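Local coordinates for polymerase nucleotidyl transferase domain-containing protein (Archaeoglobus fulgidus, PDB 1YLQ) that probably acts as a nucleotidyltransferase, transferring a nucleoside monophosphate group to an acceptor, at residues A[20-25]-A[38-43]; A[5-10]-A[62-67]; A[13-18]-A[44-49]; A[26-31]-A[84-89]. One frame throughout, in Å; residues are numbered along the deposited sequence.

Contact 1: residues A[20-25]-A[38-43]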
loop_
_atom_site.group_PDB
_atom_site.type_symbol
_atom_site.label_atom_id
_atom_site.label_comp_id
_atom_site.label_asym_id
_atom_site.label_seq_id
_atom_site.Cartn_x
_atom_site.Cartn_y
_atom_site.Cartn_z
ATOM N N ILE A 20 13.587 -8.038 -0.887
ATOM C CA ILE A 20 12.213 -7.706 -0.529
ATOM C C ILE A 20 11.345 -7.786 -1.756
ATOM O O ILE A 20 11.658 -7.182 -2.789
ATOM C CB ILE A 20 12.104 -6.280 0.137
ATOM C CG1 ILE A 20 13.011 -6.209 1.369
ATOM C CG2 ILE A 20 10.610 -5.936 0.431
ATOM C CD1 ILE A 20 13.458 -4.766 1.698
ATOM N N TYR A 21 10.237 -8.498 -1.604
ATOM C CA TYR A 21 9.265 -8.621 -2.673
ATOM C C TYR A 21 7.893 -8.143 -2.225
ATOM O O TYR A 21 7.462 -8.476 -1.106
ATOM C CB TYR A 21 9.147 -10.105 -3.007
ATOM C CG TYR A 21 10.451 -10.735 -3.379
ATOM C CD1 TYR A 21 10.908 -10.692 -4.683
ATOM C CD2 TYR A 21 11.235 -11.385 -2.412
ATOM C CE1 TYR A 21 12.103 -11.298 -5.054
ATOM C CE2 TYR A 21 12.481 -11.952 -2.759
ATOM C CZ TYR A 21 12.875 -11.931 -4.095
ATOM O OH TYR A 21 14.079 -12.495 -4.469
ATOM N N LEU A 22 7.175 -7.458 -3.123
ATOM C CA LEU A 22 5.818 -6.936 -2.857
ATOM C C LEU A 22 4.766 -7.744 -3.618
ATOM O O LEU A 22 4.954 -8.086 -4.779
ATOM C CB LEU A 22 5.729 -5.441 -3.257
ATOM C CG LEU A 22 6.655 -4.452 -2.508
ATOM C CD1 LEU A 22 6.338 -2.942 -2.931
ATOM C CD2 LEU A 22 6.487 -4.630 -0.969
ATOM N N TYR A 23 3.681 -8.111 -2.953
ATOM C CA TYR A 23 2.519 -8.652 -3.637
ATOM C C TYR A 23 1.280 -8.230 -2.844
ATOM O O TYR A 23 1.291 -7.168 -2.178
ATOM C CB TYR A 23 2.656 -10.180 -3.882
ATOM C CG TYR A 23 3.024 -10.998 -2.666
ATOM C CD1 TYR A 23 4.326 -10.937 -2.170
ATOM C CD2 TYR A 23 2.099 -11.899 -2.053
ATOM C CE1 TYR A 23 4.712 -11.669 -1.072
ATOM C CE2 TYR A 23 2.503 -12.674 -0.873
ATOM C CZ TYR A 23 3.832 -12.519 -0.444
ATOM O OH TYR A 23 4.406 -13.179 0.608
ATOM N N GLY A 24 0.192 -8.969 -2.982
ATOM C CA GLY A 24 -1.092 -8.582 -2.361
ATOM C C GLY A 24 -1.959 -7.811 -3.372
ATOM O O GLY A 24 -1.611 -7.734 -4.545
ATOM N N SER A 25 -3.085 -7.279 -2.931
ATOM C CA SER A 25 -4.149 -6.833 -3.876
ATOM C C SER A 25 -3.659 -5.820 -4.892
ATOM O O SER A 25 -3.926 -5.956 -6.094
ATOM C CB SER A 25 -5.375 -6.296 -3.143
ATOM O OG SER A 25 -5.053 -5.198 -2.332
ATOM N N ILE A 38 -0.944 -4.843 0.805
ATOM C CA ILE A 38 0.423 -5.048 0.356
ATOM C C ILE A 38 0.970 -6.199 1.230
ATOM O O ILE A 38 1.004 -6.110 2.479
ATOM C CB ILE A 38 1.297 -3.773 0.467
ATOM C CG1 ILE A 38 0.686 -2.614 -0.340
ATOM C CG2 ILE A 38 2.773 -4.061 0.014
ATOM C CD1 ILE A 38 1.370 -1.237 -0.036
ATOM N N ASP A 39 1.306 -7.306 0.587
ATOM C CA ASP A 39 2.173 -8.323 1.247
ATOM C C ASP A 39 3.632 -7.955 0.985
ATOM O O ASP A 39 3.983 -7.485 -0.106
ATOM C CB ASP A 39 1.886 -9.702 0.719
ATOM C CG ASP A 39 0.509 -10.175 1.099
ATOM O OD1 ASP A 39 0.303 -10.458 2.306
ATOM O OD2 ASP A 39 -0.385 -10.172 0.205
ATOM N N VAL A 40 4.456 -8.121 2.006
ATOM C CA VAL A 40 5.897 -7.823 1.929
ATOM C C VAL A 40 6.649 -9.069 2.353
ATOM O O VAL A 40 6.634 -9.449 3.524
ATOM C CB VAL A 40 6.290 -6.701 2.872
ATOM C CG1 VAL A 40 7.755 -6.266 2.604
ATOM C CG2 VAL A 40 5.393 -5.471 2.693
ATOM N N ALA A 41 7.313 -9.715 1.415
ATOM C CA ALA A 41 8.141 -10.881 1.780
ATOM C C ALA A 41 9.586 -10.381 1.916
ATOM O O ALA A 41 10.110 -9.721 1.017
ATOM C CB ALA A 41 8.009 -11.954 0.753
ATOM N N ILE A 42 10.191 -10.630 3.073
ATOM C CA ILE A 42 11.568 -10.267 3.324
ATOM C C ILE A 42 12.352 -11.571 3.473
ATOM O O ILE A 42 12.092 -12.359 4.374
ATOM C CB ILE A 42 11.664 -9.362 4.561
ATOM C CG1 ILE A 42 10.702 -8.158 4.374
ATOM C CG2 ILE A 42 13.216 -8.932 4.832
ATOM C CD1 ILE A 42 10.591 -7.263 5.540
ATOM N N VAL A 43 13.295 -11.815 2.566
ATOM C CA VAL A 43 13.751 -13.161 2.296
ATOM C C VAL A 43 15.268 -13.228 2.448
ATOM O O VAL A 43 15.996 -12.490 1.789
ATOM C CB VAL A 43 13.393 -13.581 0.843
ATOM C CG1 VAL A 43 13.936 -14.971 0.523
ATOM C CG2 VAL A 43 11.825 -13.465 0.580
#
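Y21 with A41 and Y23 with D39 form the two hydrogen-bonded pairs of an antiparallel ladder, the strand axes coming within 4.7 Å at 159°. Each pair is joined by two backbone bonds, N-H to O in both directions. The Y23 ring lies flat over D39, whose CB stands 3.4 Å from the ring centroid in a CH-pi contact. CG of Y23 sits between its own backbone N and carbonyl carbon (chi1 51°), which swings the ring across to the partner strand and brings A41 CB in plane at its edge, 3.8 Å from Y23 CE1. With an alanine in place of Y23, D39 would probably lose the aromatic lid over its CB and be freer to turn. Y21 presents a ring edge to V43, CD2 to CG2 3.7 Å. On the reverse face I20 CG2 lies alongside V40 CG1 at 3.6 Å, and L22 CD2 touches I38 CG2 and V40 CG2. At G24 any CB would run into D39 N. This glycine and S25, with D37 and D39, match the G-S and D-x-D signature of the nucleotidyltransferase superfamily. Strand 38-43 lies between strands 19-23 and 69-74; helix 3-14 packs on I20, L22 and I42, while W79 of helix 76-83 stacks on Y21.

Contact 2: residues A[5-10]-A[62-67]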
loop_
_atom_site.group_PDB
_atom_site.type_symbol
_atom_site.label_atom_id
_atom_site.label_comp_id
_atom_site.label_asym_id
_atom_site.label_seq_id
_atom_site.Cartn_x
_atom_site.Cartn_y
_atom_site.Cartn_z
ATOM N N LYS A 5 10.187 2.929 1.826
ATOM C CA LYS A 5 11.552 3.437 2.057
ATOM C C LYS A 5 12.038 3.000 3.434
ATOM O O LYS A 5 13.165 2.527 3.563
ATOM C CB LYS A 5 11.566 4.977 1.933
ATOM C CG LYS A 5 12.947 5.688 1.971
ATOM C CD LYS A 5 12.736 7.226 2.012
ATOM C CE LYS A 5 14.042 8.036 1.657
ATOM N NZ LYS A 5 13.801 9.485 1.382
ATOM N N GLU A 6 11.169 3.142 4.433
ATOM C CA GLU A 6 11.441 2.791 5.817
ATOM C C GLU A 6 11.617 1.279 5.973
ATOM O O GLU A 6 12.542 0.880 6.617
ATOM C CB GLU A 6 10.303 3.216 6.716
ATOM C CG GLU A 6 10.676 4.107 7.878
ATOM C CD GLU A 6 9.560 5.125 8.243
ATOM O OE1 GLU A 6 8.352 4.859 7.993
ATOM O OE2 GLU A 6 9.898 6.211 8.777
ATOM N N ILE A 7 10.713 0.471 5.420
ATOM C CA ILE A 7 10.904 -1.002 5.344
ATOM C C ILE A 7 12.306 -1.405 4.771
ATOM O O ILE A 7 12.993 -2.280 5.329
ATOM C CB ILE A 7 9.729 -1.672 4.526
ATOM C CG1 ILE A 7 8.375 -1.401 5.241
ATOM C CG2 ILE A 7 10.008 -3.173 4.259
ATOM C CD1 ILE A 7 7.081 -1.788 4.487
ATOM N N LYS A 8 12.711 -0.814 3.643
ATOM C CA LYS A 8 13.976 -1.241 3.019
ATOM C C LYS A 8 15.080 -0.854 4.011
ATOM O O LYS A 8 16.031 -1.612 4.229
ATOM C CB LYS A 8 14.165 -0.586 1.633
ATOM C CG LYS A 8 15.351 -1.119 0.704
ATOM C CD LYS A 8 14.874 -2.252 -0.275
ATOM C CE LYS A 8 16.029 -2.998 -1.056
ATOM N NZ LYS A 8 16.166 -4.504 -0.788
ATOM N N GLU A 9 14.955 0.312 4.648
ATOM C CA GLU A 9 16.041 0.762 5.533
ATOM C C GLU A 9 16.236 -0.058 6.799
ATOM O O GLU A 9 17.356 -0.471 7.079
ATOM C CB GLU A 9 15.986 2.255 5.794
ATOM C CG GLU A 9 16.490 3.006 4.555
ATOM C CD GLU A 9 17.695 2.305 3.858
ATOM O OE1 GLU A 9 18.871 2.493 4.288
ATOM O OE2 GLU A 9 17.473 1.565 2.870
ATOM N N ILE A 10 15.150 -0.314 7.521
ATOM C CA ILE A 10 15.138 -1.211 8.676
ATOM C C ILE A 10 15.674 -2.593 8.275
ATOM O O ILE A 10 16.465 -3.193 8.995
ATOM C CB ILE A 10 13.687 -1.337 9.243
ATOM C CG1 ILE A 10 13.264 0.005 9.855
ATOM C CG2 ILE A 10 13.547 -2.549 10.233
ATOM C CD1 ILE A 10 11.749 0.239 9.896
ATOM N N LYS A 62 6.326 -3.846 15.047
ATOM C CA LYS A 62 6.208 -2.755 16.023
ATOM C C LYS A 62 6.352 -1.393 15.319
ATOM O O LYS A 62 5.643 -0.454 15.622
ATOM C CB LYS A 62 7.237 -2.914 17.148
ATOM C CG LYS A 62 7.481 -1.676 17.989
ATOM C CD LYS A 62 8.737 -1.815 18.837
ATOM C CE LYS A 62 9.150 -0.480 19.439
ATOM N NZ LYS A 62 10.361 -0.608 20.312
ATOM N N LYS A 63 7.279 -1.304 14.372
ATOM C CA LYS A 63 7.456 -0.086 13.590
ATOM C C LYS A 63 6.206 0.217 12.745
ATOM O O LYS A 63 5.784 1.369 12.615
ATOM C CB LYS A 63 8.718 -0.220 12.708
ATOM C CG LYS A 63 9.052 1.020 11.870
ATOM C CD LYS A 63 9.246 2.283 12.709
ATOM C CE LYS A 63 9.158 3.550 11.838
ATOM N NZ LYS A 63 8.614 4.687 12.597
ATOM N N PHE A 64 5.610 -0.831 12.184
ATOM C CA PHE A 64 4.483 -0.684 11.249
ATOM C C PHE A 64 3.148 -1.206 11.820
ATOM O O PHE A 64 2.394 -1.926 11.173
ATOM C CB PHE A 64 4.858 -1.296 9.894
ATOM C CG PHE A 64 6.010 -0.620 9.268
ATOM C CD1 PHE A 64 5.856 0.640 8.677
ATOM C CD2 PHE A 64 7.254 -1.197 9.311
ATOM C CE1 PHE A 64 6.950 1.283 8.112
ATOM C CE2 PHE A 64 8.355 -0.580 8.768
ATOM C CZ PHE A 64 8.213 0.671 8.159
ATOM N N PHE A 65 2.887 -0.817 13.057
ATOM C CA PHE A 65 1.704 -1.207 13.793
ATOM C C PHE A 65 0.443 -0.845 12.992
ATOM O O PHE A 65 0.342 0.264 12.450
ATOM C CB PHE A 65 1.740 -0.466 15.146
ATOM C CG PHE A 65 0.558 -0.745 16.052
ATOM C CD1 PHE A 65 0.239 -2.056 16.445
ATOM C CD2 PHE A 65 -0.204 0.310 16.555
ATOM C CE1 PHE A 65 -0.856 -2.309 17.304
ATOM C CE2 PHE A 65 -1.289 0.072 17.412
ATOM C CZ PHE A 65 -1.612 -1.240 17.788
ATOM N N ASP A 66 -0.489 -1.796 12.884
ATOM C CA ASP A 66 -1.841 -1.509 12.369
ATOM C C ASP A 66 -1.779 -0.778 11.012
ATOM O O ASP A 66 -2.479 0.209 10.780
ATOM C CB ASP A 66 -2.628 -0.705 13.422
ATOM C CG ASP A 66 -4.063 -0.389 12.997
ATOM O OD1 ASP A 66 -4.857 -1.329 12.775
ATOM O OD2 ASP A 66 -4.401 0.814 12.898
ATOM N N SER A 67 -0.904 -1.262 10.139
ATOM C CA SER A 67 -0.745 -0.708 8.791
ATOM C C SER A 67 -1.271 -1.686 7.726
ATOM O O SER A 67 -1.620 -2.835 8.055
ATOM C CB SER A 67 0.718 -0.379 8.523
ATOM O OG SER A 67 1.365 -1.501 8.001
#
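The F64 ring takes I7 on one face, its own neighbour K63 on the other, and E6 at the edge. CG1 of I7 stands 4.0 Å from the ring centroid, a CH-pi contact tilted 30° off the ring normal, and E6 CB lies in the ring plane 3.6 Å from F64 CZ. The CD1 methyl of I10 bridges the two residues of the other segment: it meets F64 CE2 at 3.7 Å and presses on K63 CG at 3.4 Å, tighter than ordinary carbon contact. Above this apolar patch the carboxylate of E6 and the ammonium of K63 come near without pairing, OE2 to NZ 4.3 Å, and their chains cross at about a right angle. What aims the ring is the end of helix 50-63. F64 is the first residue to leave helical geometry, and with its CG anti to the carbonyl carbon (chi1 -62°) the ring reaches for the helix opposite. A type II turn from F64 to S67 follows, in which S67 OG gives a weak bond to F64 O at 3.4 Å and also bonds F69 N. The contact thus joins helix 3-14 to the C-terminal end of helix 50-63, which forms the beta-alpha-beta crossover between the parallel strands 38-43 and 69-74; beneath it, I7 rests on F69 and F71 of strand 69-74.

Contact 3: residues A[13-18]-A[44-49]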
loop_
_atom_site.group_PDB
_atom_site.type_symbol
_atom_site.label_atom_id
_atom_site.label_comp_id
_atom_site.label_asym_id
_atom_site.label_seq_id
_atom_site.Cartn_x
_atom_site.Cartn_y
_atom_site.Cartn_z
ATOM N N LYS A 13 19.471 -2.672 7.423
ATOM C CA LYS A 13 20.253 -2.411 8.640
ATOM C C LYS A 13 20.512 -3.687 9.448
ATOM O O LYS A 13 21.581 -3.871 10.047
ATOM C CB LYS A 13 19.540 -1.398 9.521
ATOM C CG LYS A 13 20.420 -0.897 10.622
ATOM C CD LYS A 13 19.743 0.045 11.607
ATOM C CE LYS A 13 20.719 0.194 12.793
ATOM N NZ LYS A 13 20.115 0.909 13.950
ATOM N N ASP A 14 19.504 -4.532 9.495
ATOM C CA ASP A 14 19.561 -5.805 10.226
ATOM C C ASP A 14 20.152 -6.933 9.353
ATOM O O ASP A 14 21.138 -7.613 9.708
ATOM C CB ASP A 14 18.140 -6.163 10.715
ATOM C CG ASP A 14 18.145 -7.288 11.746
ATOM O OD1 ASP A 14 19.067 -8.163 11.720
ATOM O OD2 ASP A 14 17.228 -7.287 12.583
ATOM N N VAL A 15 19.587 -7.097 8.174
ATOM C CA VAL A 15 19.963 -8.235 7.311
ATOM C C VAL A 15 20.399 -7.682 5.954
ATOM O O VAL A 15 19.565 -7.451 5.082
ATOM C CB VAL A 15 18.786 -9.249 7.132
ATOM C CG1 VAL A 15 19.214 -10.456 6.250
ATOM C CG2 VAL A 15 18.255 -9.742 8.476
ATOM N N GLN A 16 21.707 -7.505 5.785
ATOM C CA GLN A 16 22.261 -6.832 4.623
ATOM C C GLN A 16 21.883 -7.530 3.318
ATOM O O GLN A 16 21.654 -6.875 2.296
ATOM C CB GLN A 16 23.797 -6.785 4.742
ATOM C CG GLN A 16 24.419 -5.913 3.718
ATOM C CD GLN A 16 25.850 -5.592 4.051
ATOM O OE1 GLN A 16 26.482 -6.315 4.837
ATOM N NE2 GLN A 16 26.381 -4.501 3.468
ATOM N N ASP A 17 21.826 -8.859 3.340
ATOM C CA ASP A 17 21.596 -9.578 2.086
ATOM C C ASP A 17 20.132 -9.800 1.757
ATOM O O ASP A 17 19.817 -10.494 0.779
ATOM C CB ASP A 17 22.377 -10.915 2.045
ATOM C CG ASP A 17 21.749 -12.024 2.953
ATOM O OD1 ASP A 17 20.671 -11.854 3.562
ATOM O OD2 ASP A 17 22.356 -13.111 3.085
ATOM N N ALA A 18 19.229 -9.250 2.566
ATOM C CA ALA A 18 17.837 -9.567 2.361
ATOM C C ALA A 18 17.263 -9.012 1.066
ATOM O O ALA A 18 17.693 -7.946 0.537
ATOM C CB ALA A 18 16.952 -9.240 3.595
ATOM N N SER A 44 15.739 -14.134 3.312
ATOM C CA SER A 44 17.202 -14.334 3.468
ATOM C C SER A 44 17.381 -15.651 4.175
ATOM O O SER A 44 16.560 -15.996 5.030
ATOM C CB SER A 44 17.785 -13.227 4.365
ATOM O OG SER A 44 19.117 -13.564 4.730
ATOM N N ASP A 45 18.475 -16.365 3.900
ATOM C CA ASP A 45 18.725 -17.588 4.684
ATOM C C ASP A 45 19.234 -17.282 6.094
ATOM O O ASP A 45 19.330 -18.170 6.944
ATOM C CB ASP A 45 19.650 -18.555 3.948
ATOM C CG ASP A 45 18.923 -19.322 2.864
ATOM O OD1 ASP A 45 17.647 -19.358 2.832
ATOM O OD2 ASP A 45 19.619 -19.943 2.059
ATOM N N VAL A 46 19.509 -16.027 6.380
ATOM C CA VAL A 46 19.701 -15.655 7.805
ATOM C C VAL A 46 18.476 -16.071 8.678
ATOM O O VAL A 46 18.602 -16.395 9.836
ATOM C CB VAL A 46 20.005 -14.135 7.939
ATOM C CG1 VAL A 46 20.135 -13.712 9.377
ATOM C CG2 VAL A 46 21.362 -13.809 7.221
ATOM N N PHE A 47 17.293 -16.093 8.101
ATOM C CA PHE A 47 16.082 -16.431 8.845
ATOM C C PHE A 47 15.914 -17.936 9.077
ATOM O O PHE A 47 14.899 -18.379 9.669
ATOM C CB PHE A 47 14.871 -15.829 8.139
ATOM C CG PHE A 47 14.909 -14.306 8.078
ATOM C CD1 PHE A 47 15.156 -13.560 9.229
ATOM C CD2 PHE A 47 14.636 -13.632 6.879
ATOM C CE1 PHE A 47 15.183 -12.166 9.193
ATOM C CE2 PHE A 47 14.621 -12.225 6.831
ATOM C CZ PHE A 47 14.922 -11.498 7.970
ATOM N N GLU A 48 16.915 -18.715 8.638
ATOM C CA GLU A 48 16.977 -20.123 9.023
ATOM C C GLU A 48 17.116 -20.216 10.561
ATOM O O GLU A 48 16.780 -21.201 11.151
ATOM C CB GLU A 48 18.128 -20.855 8.337
ATOM C CG GLU A 48 17.846 -21.231 6.921
ATOM C CD GLU A 48 19.098 -21.740 6.196
ATOM O OE1 GLU A 48 20.213 -21.623 6.764
ATOM O OE2 GLU A 48 18.961 -22.258 5.077
ATOM N N ASP A 49 17.598 -19.160 11.188
ATOM C CA ASP A 49 17.698 -19.122 12.641
ATOM C C ASP A 49 16.414 -18.482 13.150
ATOM O O ASP A 49 16.182 -17.285 12.921
ATOM C CB ASP A 49 18.939 -18.316 13.061
ATOM C CG ASP A 49 19.034 -18.126 14.555
ATOM O OD1 ASP A 49 18.036 -18.264 15.248
ATOM O OD2 ASP A 49 20.106 -17.817 15.056
HETATM O O HOH W 1 21.852 -15.301 4.067
#
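V15 CG2 reaches the F47 ring obliquely, 3.8 Å from CZ, and the same ring meets F56 of helix 50-63 with their planes at about 45°. The other flat group is the D17 carboxylate, whose OD1 takes the hydroxyl of S44 on its syn lone pair, OG to OD1 2.6 Å. A water donates to D17 OD2 and, weakly, to S44 OG. With its OG anti to the backbone N (chi1 168°), S44 can also accept from V46 N, 3.0 Å from OG at 154°, so this one hydroxyl is donor across the contact and acceptor within its own segment. V15 CG1 packs over it, 3.6 Å from S44 CB. Replacing S44 with an alanine would probably leave the D17 carboxylate and V46 N each without this mate, and D17 freer to turn. The bond from V46 N to S44 OG makes an ST turn, which opens the 3-10 segment 45-48; facing it, the type I turn V15-A18 leads from helix 3-14 toward strand 19-23.

Contact 4: residues A[26-31]-A[84-89]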
loop_
_atom_site.group_PDB
_atom_site.type_symbol
_atom_site.label_atom_id
_atom_site.label_comp_id
_atom_site.label_asym_id
_atom_site.label_seq_id
_atom_site.Cartn_x
_atom_site.Cartn_y
_atom_site.Cartn_z
ATOM N N VAL A 26 -2.853 -4.861 -4.420
ATOM C CA VAL A 26 -2.436 -3.762 -5.298
ATOM C C VAL A 26 -1.560 -4.265 -6.435
ATOM O O VAL A 26 -1.827 -3.990 -7.624
ATOM C CB VAL A 26 -1.846 -2.592 -4.507
ATOM C CG1 VAL A 26 -1.361 -1.470 -5.468
ATOM C CG2 VAL A 26 -2.934 -2.010 -3.595
ATOM N N VAL A 27 -0.585 -5.094 -6.092
ATOM C CA VAL A 27 0.359 -5.613 -7.075
ATOM C C VAL A 27 -0.356 -6.622 -7.988
ATOM O O VAL A 27 -0.138 -6.601 -9.217
ATOM C CB VAL A 27 1.626 -6.249 -6.394
ATOM C CG1 VAL A 27 2.443 -7.102 -7.386
ATOM C CG2 VAL A 27 2.526 -5.159 -5.704
ATOM N N GLU A 28 -1.228 -7.457 -7.403
ATOM C CA GLU A 28 -1.795 -8.638 -8.092
ATOM C C GLU A 28 -3.091 -8.382 -8.875
ATOM O O GLU A 28 -3.457 -9.196 -9.725
ATOM C CB GLU A 28 -1.983 -9.830 -7.120
ATOM C CG GLU A 28 -0.654 -10.353 -6.472
ATOM C CD GLU A 28 -0.836 -11.512 -5.504
ATOM O OE1 GLU A 28 -1.194 -12.625 -5.919
ATOM O OE2 GLU A 28 -0.581 -11.325 -4.301
ATOM N N GLY A 29 -3.815 -7.309 -8.548
ATOM C CA GLY A 29 -5.097 -7.002 -9.228
ATOM C C GLY A 29 -6.419 -7.531 -8.654
ATOM O O GLY A 29 -7.499 -7.056 -9.036
ATOM N N ASP A 30 -6.353 -8.555 -7.804
ATOM C CA ASP A 30 -7.448 -8.965 -6.901
ATOM C C ASP A 30 -7.118 -8.106 -5.710
ATOM O O ASP A 30 -6.276 -8.502 -4.920
ATOM C CB ASP A 30 -7.231 -10.449 -6.544
ATOM C CG ASP A 30 -7.888 -10.865 -5.198
ATOM O OD1 ASP A 30 -8.358 -9.996 -4.398
ATOM O OD2 ASP A 30 -7.884 -12.100 -4.937
ATOM N N TYR A 31 -7.746 -6.948 -5.500
ATOM C CA TYR A 31 -9.138 -6.641 -5.071
ATOM C C TYR A 31 -10.320 -7.512 -4.659
ATOM O O TYR A 31 -10.940 -7.141 -3.668
ATOM C CB TYR A 31 -9.606 -5.316 -5.706
ATOM C CG TYR A 31 -8.426 -4.436 -6.024
ATOM C CD1 TYR A 31 -7.679 -3.810 -5.008
ATOM C CD2 TYR A 31 -8.020 -4.264 -7.349
ATOM C CE1 TYR A 31 -6.582 -3.009 -5.323
ATOM C CE2 TYR A 31 -6.915 -3.473 -7.666
ATOM C CZ TYR A 31 -6.208 -2.859 -6.663
ATOM O OH TYR A 31 -5.139 -2.094 -7.031
ATOM N N ARG A 84 4.551 -20.361 -5.388
ATOM C CA ARG A 84 3.543 -21.281 -5.936
ATOM C C ARG A 84 2.081 -20.756 -5.837
ATOM O O ARG A 84 1.218 -21.214 -6.561
ATOM C CB ARG A 84 3.609 -22.624 -5.206
ATOM C CG ARG A 84 4.979 -23.327 -5.219
ATOM C CD ARG A 84 4.835 -24.738 -4.690
ATOM N NE ARG A 84 4.311 -25.559 -5.769
ATOM C CZ ARG A 84 4.886 -26.640 -6.254
ATOM N NH1 ARG A 84 6.001 -27.113 -5.723
ATOM N NH2 ARG A 84 4.309 -27.284 -7.251
ATOM N N PHE A 85 1.830 -19.840 -4.903
ATOM C CA PHE A 85 0.508 -19.287 -4.615
ATOM C C PHE A 85 0.412 -17.785 -4.892
ATOM O O PHE A 85 -0.577 -17.145 -4.512
ATOM C CB PHE A 85 0.139 -19.618 -3.160
ATOM C CG PHE A 85 0.190 -21.122 -2.874
ATOM C CD1 PHE A 85 -0.778 -21.961 -3.407
ATOM C CD2 PHE A 85 1.245 -21.694 -2.167
ATOM C CE1 PHE A 85 -0.742 -23.344 -3.185
ATOM C CE2 PHE A 85 1.290 -23.084 -1.961
ATOM C CZ PHE A 85 0.317 -23.897 -2.465
ATOM N N ILE A 86 1.415 -17.218 -5.564
ATOM C CA ILE A 86 1.414 -15.778 -5.813
ATOM C C ILE A 86 1.339 -15.561 -7.300
ATOM O O ILE A 86 2.198 -16.079 -8.045
ATOM C CB ILE A 86 2.695 -15.096 -5.259
ATOM C CG1 ILE A 86 2.765 -15.236 -3.729
ATOM C CG2 ILE A 86 2.727 -13.570 -5.586
ATOM C CD1 ILE A 86 4.148 -14.907 -3.194
ATOM N N ARG A 87 0.335 -14.774 -7.717
ATOM C CA ARG A 87 0.060 -14.513 -9.134
ATOM C C ARG A 87 1.193 -13.712 -9.777
ATOM O O ARG A 87 1.659 -14.036 -10.874
ATOM C CB ARG A 87 -1.286 -13.778 -9.314
ATOM C CG ARG A 87 -1.386 -13.001 -10.649
ATOM C CD ARG A 87 -2.823 -12.780 -11.216
ATOM N NE ARG A 87 -3.683 -12.008 -10.311
ATOM C CZ ARG A 87 -4.627 -12.545 -9.536
ATOM N NH1 ARG A 87 -4.858 -13.863 -9.563
ATOM N NH2 ARG A 87 -5.346 -11.769 -8.730
ATOM N N LYS A 88 1.656 -12.699 -9.045
ATOM C CA LYS A 88 2.545 -11.679 -9.542
ATOM C C LYS A 88 3.209 -11.069 -8.307
ATOM O O LYS A 88 2.538 -10.775 -7.316
ATOM C CB LYS A 88 1.699 -10.597 -10.237
ATOM C CG LYS A 88 2.432 -9.560 -11.039
ATOM C CD LYS A 88 1.478 -8.982 -12.140
ATOM C CE LYS A 88 1.788 -7.538 -12.542
ATOM N NZ LYS A 88 0.919 -7.096 -13.735
ATOM N N TYR A 89 4.509 -10.854 -8.372
ATOM C CA TYR A 89 5.172 -10.064 -7.323
ATOM C C TYR A 89 6.125 -9.092 -7.984
ATOM O O TYR A 89 6.481 -9.275 -9.170
ATOM C CB TYR A 89 5.952 -10.966 -6.333
ATOM C CG TYR A 89 7.019 -11.821 -6.949
ATOM C CD1 TYR A 89 8.308 -11.342 -7.142
ATOM C CD2 TYR A 89 6.729 -13.148 -7.356
ATOM C CE1 TYR A 89 9.313 -12.165 -7.725
ATOM C CE2 TYR A 89 7.705 -13.967 -7.938
ATOM C CZ TYR A 89 8.987 -13.477 -8.129
ATOM O OH TYR A 89 9.892 -14.321 -8.708
#
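R87 reaches over the end of the short helix 25-28 and turns the edge of its guanidinium to the carbonyl of E28. NE gives the straighter bond, 2.9 Å from E28 O at 165°, and NH2 adds a weak one; the oxygen lies almost in the guanidinium plane. A bend at chi3 (61°) brings the group round to this carbonyl. In return E28 receives R87 N on OE1 at 3.2 Å, met from above the carboxylate plane, which stands 55° from the guanidinium. The other oxygen, E28 OE2, is bonded to G24 N. The stem of E28 passes K88 O, 3.3 Å from CG, and V27 CG1 touches that same oxygen at 3.7 Å. D30 sets its CB near R87 NH2, while its OD1 holds I33 N. G29, with positive phi, ends the helix. The contact therefore ties helix 25-28, beside which V26 of a neighbouring subunit packs on V27, to the loop between helix 76-83 and strand 90-91, where I86 lies against Y23 and W79.

Burial and chemistry change together across this small domain. Contact 1 is the core, where backbone bonds join two central strands; apolar groups fill one sheet face, while tyrosines and the carboxylate of D39 share the other with A41. Contacts 2 and 3 both draw on helix 3-14 and enclose contact 1 along the chain: the first, partly buried, rests on aromatic and aliphatic packing, the second adds a hydroxyl-carboxylate bond from buried S44 to exposed D17, and I7 and A18 carry each of them onto strand 38-43. Contact 4 lies at the surface on the opposite side of the chain's centre from contact 3 and relies on polar bonds to helix-end groups; E28 connects it back to G24 of contact 1.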